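Local coordinates for endo-1,4-beta-mannanase (Eisenia fetida, PDB 5Y6T), which probably hydrolyses internal beta-1,4-mannosidic linkages of mannan polysaccharides, as a cold-adapted member of glycoside hydrolase family 5, at residues L51-K59 with Q101-V111. Residues are numbered along the deposited sequence; the frame is centred on the assembly and turned at random.
Sequences LEDYIVRIK and QFLDVAYANNV
I55 reaches across from helix 42-60 and sets its CD1 methyl over one face of the F102 ring, 4.0 Å from the ring centroid and displaced toward CE1, a CH-pi contact. With CG1 beside its own backbone N (chi1 -71°) and the chain then extended, the same methyl also meets V105 CG1 and A106 CB, while I55 CG2 turns down the helix to N109 CB, 3.8 Å away, and to V111 CG2. F102, its CG anti to the backbone N (chi1 -177°), sends its ring to the inner side of the helix pair, where the backbone of L51 lies at its edge and L51 CB approaches CE1; beneath, L66 and I68 of strand 65-72 continue this tight inner layer.

The outer side is looser and wetter. There the extended E52 crosses V105 at about a right angle, E52 CD 3.6 Å from V105 CG2, and a water joins E52 OE2, also bonded to Y43 OH, to Q101 OE1; Q101 NE2 bonds D44 OD1. No direct hydrogen bond links the segments. At the far end the bent K59 chain lies against N109 O and V111 CG2 before a second water connects K59 NZ, also bonded to G63 O, with N110 O. Between these waters N109 ND2 returns to V105 O in a nearly straight bond of 2.9 Å, fixing its amide beside V56 CG2. Shortening N109 to an alanine is likely to leave V105 O without this side-chain donor and to open a gap beside V56 CG2.

N110, at positive phi, closes helix 95-108 with a Schellman motif and leads into strand 112-119. Two nearly parallel helices, whose axes in these segments approach to 9.5 Å and cross at -19°, packed over parallel strands, exemplify neighbouring outer helices of the (beta/alpha)8 barrel of family 5 glycoside hydrolases.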
ATOM      1  N   LEU A  51      -0.928  -7.270  17.313  1.00 24.15           N
ATOM      2  CA  LEU A  51      -0.681  -7.358  15.861  1.00 22.47           C
ATOM      3  C   LEU A  51      -0.887  -8.793  15.388  1.00 23.72           C
ATOM      4  O   LEU A  51      -1.533  -9.047  14.371  1.00 21.36           O
ATOM      5  CB  LEU A  51       0.674  -6.817  15.488  1.00 22.93           C
ATOM      6  CG  LEU A  51       0.829  -5.265  15.614  1.00 22.56           C
ATOM      7  CD1 LEU A  51       2.262  -4.771  15.573  1.00 25.19           C
ATOM      8  CD2 LEU A  51       0.018  -4.511  14.596  1.00 22.92           C
ATOM      9  N   GLU A  52      -0.391  -9.749  16.152  1.00 20.83           N
ATOM     10  CA  GLU A  52      -0.569 -11.152  15.791  1.00 20.65           C
ATOM     11  C   GLU A  52      -2.018 -11.603  15.896  1.00 23.37           C
ATOM     12  O   GLU A  52      -2.438 -12.407  15.102  1.00 22.30           O
ATOM     13  CB  GLU A  52       0.372 -12.035  16.625  1.00 20.96           C
ATOM     14  CG  GLU A  52       1.834 -11.704  16.343  1.00 23.00           C
ATOM     15  CD  GLU A  52       2.882 -12.446  17.216  1.00 24.58           C
ATOM     16  OE1 GLU A  52       2.505 -13.327  18.012  1.00 26.93           O
ATOM     17  OE2 GLU A  52       4.098 -12.172  17.048  1.00 23.79           O
ATOM     18  N   ASP A  53      -2.761 -11.072  16.872  1.00 24.53           N
ATOM     19  CA  ASP A  53      -4.155 -11.321  17.013  1.00 23.14           C
ATOM     20  C   ASP A  53      -4.887 -10.804  15.748  1.00 21.79           C
ATOM     21  O   ASP A  53      -5.819 -11.455  15.287  1.00 23.12           O
ATOM     22  CB  ASP A  53      -4.673 -10.669  18.301  1.00 24.51           C
ATOM     23  CG  ASP A  53      -6.115 -10.971  18.601  1.00 28.21           C
ATOM     24  OD1 ASP A  53      -6.463 -12.138  18.768  1.00 30.94           O
ATOM     25  OD2 ASP A  53      -6.897 -10.025  18.615  1.00 29.71           O
ATOM     26  N   TYR A  54      -4.460  -9.681  15.158  1.00 22.86           N
ATOM     27  CA  TYR A  54      -5.162  -9.247  13.944  1.00 22.44           C
ATOM     28  C   TYR A  54      -5.000 -10.276  12.848  1.00 21.17           C
ATOM     29  O   TYR A  54      -5.918 -10.522  12.068  1.00 21.50           O
ATOM     30  CB  TYR A  54      -4.613  -7.931  13.451  1.00 23.67           C
ATOM     31  CG  TYR A  54      -5.091  -6.751  14.201  1.00 22.44           C
ATOM     32  CD1 TYR A  54      -6.417  -6.408  14.209  1.00 24.84           C
ATOM     33  CD2 TYR A  54      -4.184  -5.901  14.809  1.00 23.04           C
ATOM     34  CE1 TYR A  54      -6.837  -5.255  14.893  1.00 27.71           C
ATOM     35  CE2 TYR A  54      -4.591  -4.766  15.469  1.00 24.80           C
ATOM     36  CZ  TYR A  54      -5.907  -4.460  15.500  1.00 26.44           C
ATOM     37  OH  TYR A  54      -6.236  -3.314  16.140  1.00 29.16           O
ATOM     38  N   ILE A  55      -3.807 -10.857  12.741  1.00 19.42           N
ATOM     39  CA  ILE A  55      -3.559 -11.868  11.687  1.00 19.58           C
ATOM     40  C   ILE A  55      -4.487 -13.041  11.852  1.00 20.10           C
ATOM     41  O   ILE A  55      -5.159 -13.521  10.924  1.00 21.24           O
ATOM     42  CB  ILE A  55      -2.139 -12.398  11.779  1.00 20.94           C
ATOM     43  CG1 ILE A  55      -1.093 -11.372  11.347  1.00 20.93           C
ATOM     44  CG2 ILE A  55      -1.965 -13.594  10.870  1.00 22.24           C
ATOM     45  CD1 ILE A  55       0.315 -11.796  11.646  1.00 22.05           C
ATOM     46  N   VAL A  56      -4.517 -13.541  13.082  1.00 22.39           N
ATOM     47  CA  VAL A  56      -5.415 -14.655  13.383  1.00 23.00           C
ATOM     48  C   VAL A  56      -6.927 -14.385  13.105  1.00 21.32           C
ATOM     49  O   VAL A  56      -7.604 -15.232  12.452  1.00 24.56           O
ATOM     50  CB  VAL A  56      -5.199 -15.187  14.847  1.00 25.69           C
ATOM     51  CG1 VAL A  56      -6.145 -16.358  15.105  1.00 27.09           C
ATOM     52  CG2 VAL A  56      -3.735 -15.686  15.026  1.00 26.78           C
ATOM     53  N   ARG A  57      -7.404 -13.249  13.567  1.00 21.51           N
ATOM     54  CA  ARG A  57      -8.800 -12.853  13.455  1.00 23.11           C
ATOM     55  C   ARG A  57      -9.178 -12.594  12.009  1.00 23.87           C
ATOM     56  O   ARG A  57     -10.237 -13.017  11.581  1.00 23.95           O
ATOM     57  CB  ARG A  57      -9.073 -11.666  14.334  1.00 27.57           C
ATOM     58  CG  ARG A  57      -8.948 -12.058  15.815  1.00 30.80           C
ATOM     59  CD  ARG A  57      -9.695 -11.129  16.732  1.00 35.07           C
ATOM     60  NE  ARG A  57      -9.122  -9.804  16.831  1.00 36.04           N
ATOM     61  CZ  ARG A  57      -9.768  -8.673  16.596  1.00 39.98           C
ATOM     62  NH1 ARG A  57     -11.017  -8.678  16.191  1.00 44.36           N
ATOM     63  NH2 ARG A  57      -9.145  -7.519  16.764  1.00 42.41           N
ATOM     64  N   ILE A  58      -8.244 -12.022  11.229  1.00 20.71           N
ATOM     65  CA  ILE A  58      -8.494 -11.849   9.798  1.00 21.01           C
ATOM     66  C   ILE A  58      -8.643 -13.194   9.089  1.00 21.14           C
ATOM     67  O   ILE A  58      -9.617 -13.388   8.344  1.00 21.43           O
ATOM     68  CB  ILE A  58      -7.409 -10.937   9.166  1.00 22.38           C
ATOM     69  CG1 ILE A  58      -7.627  -9.509   9.655  1.00 22.59           C
ATOM     70  CG2 ILE A  58      -7.447 -11.088   7.644  1.00 22.33           C
ATOM     71  CD1 ILE A  58      -6.522  -8.548   9.340  1.00 22.55           C
ATOM     72  N   LYS A  59      -7.720 -14.110   9.335  1.00 20.70           N
ATOM     73  CA  LYS A  59      -7.794 -15.405   8.710  1.00 20.65           C
ATOM     74  C   LYS A  59      -9.062 -16.121   9.125  1.00 21.07           C
ATOM     75  O   LYS A  59      -9.691 -16.809   8.320  1.00 20.89           O
ATOM     76  CB  LYS A  59      -6.531 -16.233   8.937  1.00 23.01           C
ATOM     77  CG  LYS A  59      -6.590 -17.624   8.293  1.00 23.35           C
ATOM     78  CD  LYS A  59      -6.506 -17.508   6.748  1.00 26.17           C
ATOM     79  CE  LYS A  59      -7.771 -17.903   5.993  1.00 32.61           C
ATOM     80  NZ  LYS A  59      -7.678 -17.588   4.524  1.00 31.13           N
ATOM     81  N   GLN A 101       9.046 -11.613  12.965  1.00 23.45           N
ATOM     82  CA  GLN A 101       8.132 -12.314  13.881  1.00 23.91           C
ATOM     83  C   GLN A 101       6.697 -12.221  13.320  1.00 23.10           C
ATOM     84  O   GLN A 101       5.965 -13.218  13.228  1.00 21.73           O
ATOM     85  CB  GLN A 101       8.162 -11.677  15.249  1.00 24.05           C
ATOM     86  CG  GLN A 101       9.392 -11.917  16.120  1.00 28.24           C
ATOM     87  CD  GLN A 101       9.153 -11.417  17.541  1.00 30.62           C
ATOM     88  OE1 GLN A 101       8.248 -11.896  18.234  1.00 31.70           O
ATOM     89  NE2 GLN A 101       9.839 -10.323  17.906  1.00 30.36           N
ATOM     90  N   PHE A 102       6.348 -11.025  12.864  1.00 21.20           N
ATOM     91  CA  PHE A 102       4.979 -10.761  12.354  1.00 20.77           C
ATOM     92  C   PHE A 102       4.725 -11.625  11.094  1.00 20.31           C
ATOM     93  O   PHE A 102       3.733 -12.335  10.993  1.00 20.45           O
ATOM     94  CB  PHE A 102       4.853  -9.275  12.049  1.00 21.41           C
ATOM     95  CG  PHE A 102       3.481  -8.856  11.590  1.00 19.75           C
ATOM     96  CD1 PHE A 102       2.440  -8.786  12.505  1.00 20.98           C
ATOM     97  CD2 PHE A 102       3.291  -8.390  10.316  1.00 22.97           C
ATOM     98  CE1 PHE A 102       1.191  -8.366  12.131  1.00 22.83           C
ATOM     99  CE2 PHE A 102       2.052  -7.931   9.928  1.00 21.23           C
ATOM    100  CZ  PHE A 102       0.994  -7.886  10.836  1.00 22.16           C
ATOM    101  N   LEU A 103       5.719 -11.664  10.220  1.00 20.19           N
ATOM    102  CA  LEU A 103       5.653 -12.429   9.008  1.00 21.17           C
ATOM    103  C   LEU A 103       5.671 -13.918   9.234  1.00 20.72           C
ATOM    104  O   LEU A 103       5.001 -14.663   8.499  1.00 21.33           O
ATOM    105  CB  LEU A 103       6.784 -12.049   8.045  1.00 21.11           C
ATOM    106  CG  LEU A 103       6.686 -10.647   7.442  1.00 22.79           C
ATOM    107  CD1 LEU A 103       7.968 -10.149   6.893  1.00 23.63           C
ATOM    108  CD2 LEU A 103       5.635 -10.618   6.337  1.00 22.32           C
ATOM    109  N   ASP A 104       6.381 -14.364  10.272  1.00 22.29           N
ATOM    110  CA  ASP A 104       6.307 -15.788  10.609  1.00 22.63           C
ATOM    111  C   ASP A 104       4.899 -16.198  11.071  1.00 20.90           C
ATOM    112  O   ASP A 104       4.460 -17.308  10.761  1.00 20.75           O
ATOM    113  CB  ASP A 104       7.365 -16.133  11.679  1.00 23.72           C
ATOM    114  CG  ASP A 104       8.773 -16.059  11.187  1.00 24.61           C
ATOM    115  OD1 ASP A 104       9.074 -15.941   9.925  1.00 24.23           O
ATOM    116  OD2 ASP A 104       9.618 -16.164  12.087  1.00 24.55           O
ATOM    117  N   VAL A 105       4.254 -15.336  11.876  1.00 23.16           N
ATOM    118  CA  VAL A 105       2.856 -15.578  12.285  1.00 22.32           C
ATOM    119  C   VAL A 105       1.918 -15.561  11.069  1.00 24.31           C
ATOM    120  O   VAL A 105       1.042 -16.412  10.912  1.00 21.69           O
ATOM    121  CB  VAL A 105       2.436 -14.666  13.398  1.00 22.94           C
ATOM    122  CG1 VAL A 105       0.991 -14.888  13.747  1.00 23.00           C
ATOM    123  CG2 VAL A 105       3.261 -15.014  14.658  1.00 23.36           C
ATOM    124  N   ALA A 106       2.162 -14.609  10.158  1.00 21.09           N
ATOM    125  CA  ALA A 106       1.325 -14.535   8.951  1.00 20.95           C
ATOM    126  C   ALA A 106       1.475 -15.819   8.154  1.00 18.93           C
ATOM    127  O   ALA A 106       0.459 -16.351   7.654  1.00 22.62           O
ATOM    128  CB  ALA A 106       1.710 -13.316   8.129  1.00 20.52           C
ATOM    129  N   TYR A 107       2.698 -16.342   8.031  1.00 19.22           N
ATOM    130  CA  TYR A 107       2.883 -17.580   7.270  1.00 21.64           C
ATOM    131  C   TYR A 107       2.141 -18.754   7.895  1.00 20.74           C
ATOM    132  O   TYR A 107       1.466 -19.525   7.215  1.00 23.49           O
ATOM    133  CB  TYR A 107       4.371 -17.860   7.176  1.00 22.23           C
ATOM    134  CG  TYR A 107       4.732 -19.164   6.526  1.00 24.73           C
ATOM    135  CD1 TYR A 107       4.517 -19.364   5.201  1.00 25.19           C
ATOM    136  CD2 TYR A 107       5.421 -20.139   7.243  1.00 29.22           C
ATOM    137  CE1 TYR A 107       4.883 -20.579   4.580  1.00 27.58           C
ATOM    138  CE2 TYR A 107       5.791 -21.364   6.629  1.00 32.09           C
ATOM    139  CZ  TYR A 107       5.523 -21.548   5.306  1.00 31.64           C
ATOM    140  OH  TYR A 107       5.858 -22.738   4.691  1.00 33.45           O
ATOM    141  N   ALA A 108       2.219 -18.837   9.209  1.00 21.99           N
ATOM    142  CA  ALA A 108       1.554 -19.900   9.973  1.00 22.11           C
ATOM    143  C   ALA A 108       0.031 -19.843   9.802  1.00 26.27           C
ATOM    144  O   ALA A 108      -0.665 -20.848   9.911  1.00 26.10           O
ATOM    145  CB  ALA A 108       1.915 -19.807  11.431  1.00 23.58           C
ATOM    146  N   ASN A 109      -0.483 -18.661   9.489  1.00 23.95           N
ATOM    147  CA  ASN A 109      -1.915 -18.463   9.241  1.00 22.34           C
ATOM    148  C   ASN A 109      -2.366 -18.266   7.819  1.00 22.72           C
ATOM    149  O   ASN A 109      -3.498 -17.932   7.544  1.00 22.87           O
ATOM    150  CB  ASN A 109      -2.311 -17.300  10.129  1.00 22.30           C
ATOM    151  CG  ASN A 109      -2.341 -17.692  11.589  1.00 25.31           C
ATOM    152  OD1 ASN A 109      -3.345 -18.212  12.038  1.00 28.37           O
ATOM    153  ND2 ASN A 109      -1.287 -17.384  12.342  1.00 24.03           N
ATOM    154  N   ASN A 110      -1.455 -18.471   6.878  1.00 20.49           N
ATOM    155  CA  ASN A 110      -1.728 -18.313   5.464  1.00 21.79           C
ATOM    156  C   ASN A 110      -2.262 -16.925   5.048  1.00 23.18           C
ATOM    157  O   ASN A 110      -3.249 -16.815   4.307  1.00 25.14           O
ATOM    158  CB  ASN A 110      -2.640 -19.397   4.943  1.00 24.63           C
ATOM    159  CG  ASN A 110      -1.995 -20.769   5.046  1.00 25.75           C
ATOM    160  OD1 ASN A 110      -0.921 -21.012   4.442  1.00 26.23           O
ATOM    161  ND2 ASN A 110      -2.644 -21.674   5.790  1.00 28.16           N
ATOM    162  N   VAL A 111      -1.669 -15.912   5.650  1.00 21.14           N
ATOM    163  CA  VAL A 111      -2.002 -14.507   5.370  1.00 23.36           C
ATOM    164  C   VAL A 111      -0.783 -13.795   4.767  1.00 22.95           C
ATOM    165  O   VAL A 111       0.330 -13.895   5.285  1.00 20.04           O
ATOM    166  CB  VAL A 111      -2.382 -13.812   6.674  1.00 20.85           C
ATOM    167  CG1 VAL A 111      -2.523 -12.321   6.543  1.00 19.34           C
ATOM    168  CG2 VAL A 111      -3.641 -14.435   7.243  1.00 21.42           C
TER
HETATM  169  O   HOH W   1       6.240 -13.524  17.837  1.00 33.87           O
HETATM  170  O   HOH W   2      -5.233 -17.837   3.107  1.00 26.62           O